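Local structure of Bd0816 (Bdellovibrio bacteriovorus HD100, 5CER) at residues Thr40-Glu45 / Ala230-Phe235. The protein is probably a serine-type D-Ala-D-Ala carboxypeptidase of the peptidase S13 family, acting on peptides that end in D-Ala-D-Ala. The protein carries 2 engineered substitutions. Sequence-based numbering, arbitrary orientation.
Sequences TLWAIE and AAFNAF
Trp-42 carries CG anti to the backbone nitrogen (chi1 -176°) and Phe-235 roughly so (chi1 156°), and these torsions send each aromatic group across to the other helix. There the two rings overlap in an offset stack: the five-membered ring of the indole lies over Phe-235 with centroids 4.3 Å apart and planes inclined by 21°. Each methylene joins in. Trp-42 CB stands over the centre of the Phe-235 ring, 3.8 Å from its centroid, while Phe-235 CB makes a CH-pi contact with the indole's five-membered ring. Farther out, the six-membered ring reaches the backbone of the partner helix, where Phe-232 CA lies 4.0 Å from its centroid on the same face that Phe-235 covers. The Phe-232 ring turns its edge to this face in a T-shaped pair, and Ala-231 CB abuts the indole rim at CZ2, 3.7 Å away. The Phe-235 rim is bordered by Leu-41, whose CG is 3.9 Å from Phe-235 CZ, and by the carboxylate of Glu-45, with OE2 3.6 Å from Phe-235 CD1; Glu-45 OE1 is hydrogen-bonded to Thr-239, farther along the partner helix. No hydrogen bond links the two segments; Trp-42, Phe-232 and Phe-235 form an aromatic cluster that accounts for most of the contact. Their axes run nearly perpendicular, 11.3 Å apart at closest approach, a separation bridged by the large rings. Helix 35-47 thus meets helix 228-239, which lies in the S13-family part of the chain (beta-lactamase clan), through this cluster, with Phe-249 stacked on Phe-232, while Ile-44 packs against helices 203-213 and 270-286.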
ATOM      1  N   THR A  40       0.105  10.404  -9.257  1.00 21.63           N
ATOM      2  CA  THR A  40       1.025   9.738 -10.156  1.00 21.50           C
ATOM      3  C   THR A  40       1.022  10.314 -11.567  1.00 22.53           C
ATOM      4  O   THR A  40       2.095  10.555 -12.165  1.00 22.25           O
ATOM      5  CB  THR A  40       0.747   8.200 -10.181  1.00 21.10           C
ATOM      6  OG1 THR A  40       1.075   7.635  -8.905  1.00 20.95           O
ATOM      7  CG2 THR A  40       1.562   7.487 -11.227  1.00 20.85           C
ATOM      8  N   LEU A  41      -0.164  10.518 -12.133  1.00 23.17           N
ATOM      9  CA  LEU A  41      -0.248  11.119 -13.483  1.00 23.49           C
ATOM     10  C   LEU A  41       0.355  12.525 -13.494  1.00 23.26           C
ATOM     11  O   LEU A  41       1.067  12.900 -14.420  1.00 23.66           O
ATOM     12  CB  LEU A  41      -1.692  11.174 -13.977  1.00 23.60           C
ATOM     13  CG  LEU A  41      -1.988  11.961 -15.271  1.00 24.37           C
ATOM     14  CD1 LEU A  41      -1.226  11.417 -16.459  1.00 24.50           C
ATOM     15  CD2 LEU A  41      -3.486  11.922 -15.526  1.00 25.34           C
ATOM     16  N   TRP A  42      -0.009  13.310 -12.498  1.00 23.13           N
ATOM     17  CA  TRP A  42       0.412  14.698 -12.424  1.00 24.39           C
ATOM     18  C   TRP A  42       1.964  14.754 -12.344  1.00 26.50           C
ATOM     19  O   TRP A  42       2.601  15.496 -13.078  1.00 25.82           O
ATOM     20  CB  TRP A  42      -0.233  15.400 -11.212  1.00 23.04           C
ATOM     21  CG  TRP A  42       0.065  16.863 -11.096  1.00 22.74           C
ATOM     22  CD1 TRP A  42       0.432  17.702 -12.076  1.00 22.30           C
ATOM     23  CD2 TRP A  42      -0.006  17.658  -9.897  1.00 23.00           C
ATOM     24  NE1 TRP A  42       0.606  18.964 -11.594  1.00 22.77           N
ATOM     25  CE2 TRP A  42       0.341  18.970 -10.252  1.00 23.05           C
ATOM     26  CE3 TRP A  42      -0.324  17.378  -8.563  1.00 22.47           C
ATOM     27  CZ2 TRP A  42       0.374  20.011  -9.328  1.00 23.35           C
ATOM     28  CZ3 TRP A  42      -0.281  18.407  -7.641  1.00 22.86           C
ATOM     29  CH2 TRP A  42       0.046  19.718  -8.040  1.00 23.83           C
ATOM     30  N   ALA A  43       2.545  13.953 -11.455  1.00 26.97           N
ATOM     31  CA  ALA A  43       4.013  13.906 -11.340  1.00 26.80           C
ATOM     32  C   ALA A  43       4.668  13.547 -12.683  1.00 24.90           C
ATOM     33  O   ALA A  43       5.618  14.197 -13.102  1.00 24.74           O
ATOM     34  CB  ALA A  43       4.452  12.924 -10.225  1.00 26.38           C
ATOM     35  N   ILE A  44       4.154  12.524 -13.331  1.00 24.00           N
ATOM     36  CA  ILE A  44       4.706  12.101 -14.616  1.00 25.84           C
ATOM     37  C   ILE A  44       4.563  13.178 -15.673  1.00 27.16           C
ATOM     38  O   ILE A  44       5.526  13.474 -16.391  1.00 27.91           O
ATOM     39  CB  ILE A  44       4.088  10.779 -15.109  1.00 24.70           C
ATOM     40  CG1 ILE A  44       4.634   9.649 -14.249  1.00 24.57           C
ATOM     41  CG2 ILE A  44       4.406  10.543 -16.568  1.00 25.36           C
ATOM     42  CD1 ILE A  44       3.898   8.355 -14.395  1.00 24.72           C
ATOM     43  N   GLU A  45       3.407  13.811 -15.723  1.00 28.04           N
ATOM     44  CA  GLU A  45       3.211  14.888 -16.679  1.00 30.16           C
ATOM     45  C   GLU A  45       4.150  16.083 -16.457  1.00 31.66           C
ATOM     46  O   GLU A  45       4.696  16.610 -17.416  1.00 34.47           O
ATOM     47  CB  GLU A  45       1.781  15.362 -16.654  1.00 31.45           C
ATOM     48  CG  GLU A  45       1.457  16.309 -17.785  1.00 32.90           C
ATOM     49  CD  GLU A  45       0.005  16.714 -17.765  1.00 35.77           C
ATOM     50  OE1 GLU A  45      -0.856  15.837 -18.058  1.00 37.40           O
ATOM     51  OE2 GLU A  45      -0.279  17.887 -17.432  1.00 37.44           O
ATOM     52  N   ALA A 230      -3.324  24.822  -5.708  1.00 30.72           N
ATOM     53  CA  ALA A 230      -3.527  25.734  -6.851  1.00 30.92           C
ATOM     54  C   ALA A 230      -2.973  25.133  -8.129  1.00 29.32           C
ATOM     55  O   ALA A 230      -3.647  25.060  -9.144  1.00 29.70           O
ATOM     56  CB  ALA A 230      -2.925  27.093  -6.556  1.00 32.67           C
ATOM     57  N   ALA A 231      -1.750  24.635  -8.056  1.00 28.78           N
ATOM     58  CA  ALA A 231      -1.131  23.993  -9.193  1.00 27.84           C
ATOM     59  C   ALA A 231      -1.947  22.740  -9.599  1.00 27.11           C
ATOM     60  O   ALA A 231      -2.103  22.502 -10.794  1.00 27.59           O
ATOM     61  CB  ALA A 231       0.332  23.660  -8.913  1.00 27.10           C
ATOM     62  N   PHE A 232      -2.464  21.987  -8.630  1.00 26.72           N
ATOM     63  CA  PHE A 232      -3.293  20.826  -8.936  1.00 26.53           C
ATOM     64  C   PHE A 232      -4.545  21.128  -9.757  1.00 26.78           C
ATOM     65  O   PHE A 232      -4.858  20.435 -10.727  1.00 25.37           O
ATOM     66  CB  PHE A 232      -3.740  20.102  -7.692  1.00 26.60           C
ATOM     67  CG  PHE A 232      -4.581  18.878  -8.004  1.00 26.53           C
ATOM     68  CD1 PHE A 232      -3.999  17.692  -8.274  1.00 25.80           C
ATOM     69  CD2 PHE A 232      -5.975  18.961  -8.043  1.00 27.60           C
ATOM     70  CE1 PHE A 232      -4.779  16.599  -8.584  1.00 26.01           C
ATOM     71  CE2 PHE A 232      -6.745  17.869  -8.343  1.00 26.23           C
ATOM     72  CZ  PHE A 232      -6.147  16.699  -8.622  1.00 25.78           C
ATOM     73  N   ASN A 233      -5.251  22.186  -9.376  1.00 27.92           N
ATOM     74  CA  ASN A 233      -6.473  22.567 -10.080  1.00 27.93           C
ATOM     75  C   ASN A 233      -6.217  22.928 -11.537  1.00 29.29           C
ATOM     76  O   ASN A 233      -6.985  22.544 -12.412  1.00 30.44           O
ATOM     77  CB  ASN A 233      -7.206  23.663  -9.304  1.00 28.73           C
ATOM     78  CG  ASN A 233      -7.809  23.146  -8.010  1.00 28.20           C
ATOM     79  OD1 ASN A 233      -7.854  21.957  -7.761  1.00 27.18           O
ATOM     80  ND2 ASN A 233      -8.145  24.048  -7.125  1.00 29.79           N
ATOM     81  N   ALA A 234      -5.119  23.641 -11.821  1.00 30.25           N
ATOM     82  CA  ALA A 234      -4.750  23.959 -13.220  1.00 30.71           C
ATOM     83  C   ALA A 234      -4.477  22.674 -14.003  1.00 30.02           C
ATOM     84  O   ALA A 234      -4.845  22.545 -15.178  1.00 31.61           O
ATOM     85  CB  ALA A 234      -3.545  24.900 -13.264  1.00 30.73           C
ATOM     86  N   PHE A 235      -3.781  21.754 -13.360  1.00 29.61           N
ATOM     87  CA  PHE A 235      -3.514  20.429 -13.952  1.00 29.96           C
ATOM     88  C   PHE A 235      -4.818  19.696 -14.268  1.00 30.05           C
ATOM     89  O   PHE A 235      -4.949  19.164 -15.363  1.00 31.08           O
ATOM     90  CB  PHE A 235      -2.616  19.577 -13.061  1.00 27.98           C
ATOM     91  CG  PHE A 235      -2.773  18.101 -13.286  1.00 27.35           C
ATOM     92  CD1 PHE A 235      -2.222  17.481 -14.386  1.00 26.66           C
ATOM     93  CD2 PHE A 235      -3.500  17.329 -12.383  1.00 26.63           C
ATOM     94  CE1 PHE A 235      -2.372  16.120 -14.564  1.00 25.56           C
ATOM     95  CE2 PHE A 235      -3.677  15.972 -12.591  1.00 25.61           C
ATOM     96  CZ  PHE A 235      -3.107  15.367 -13.680  1.00 24.83           C
TER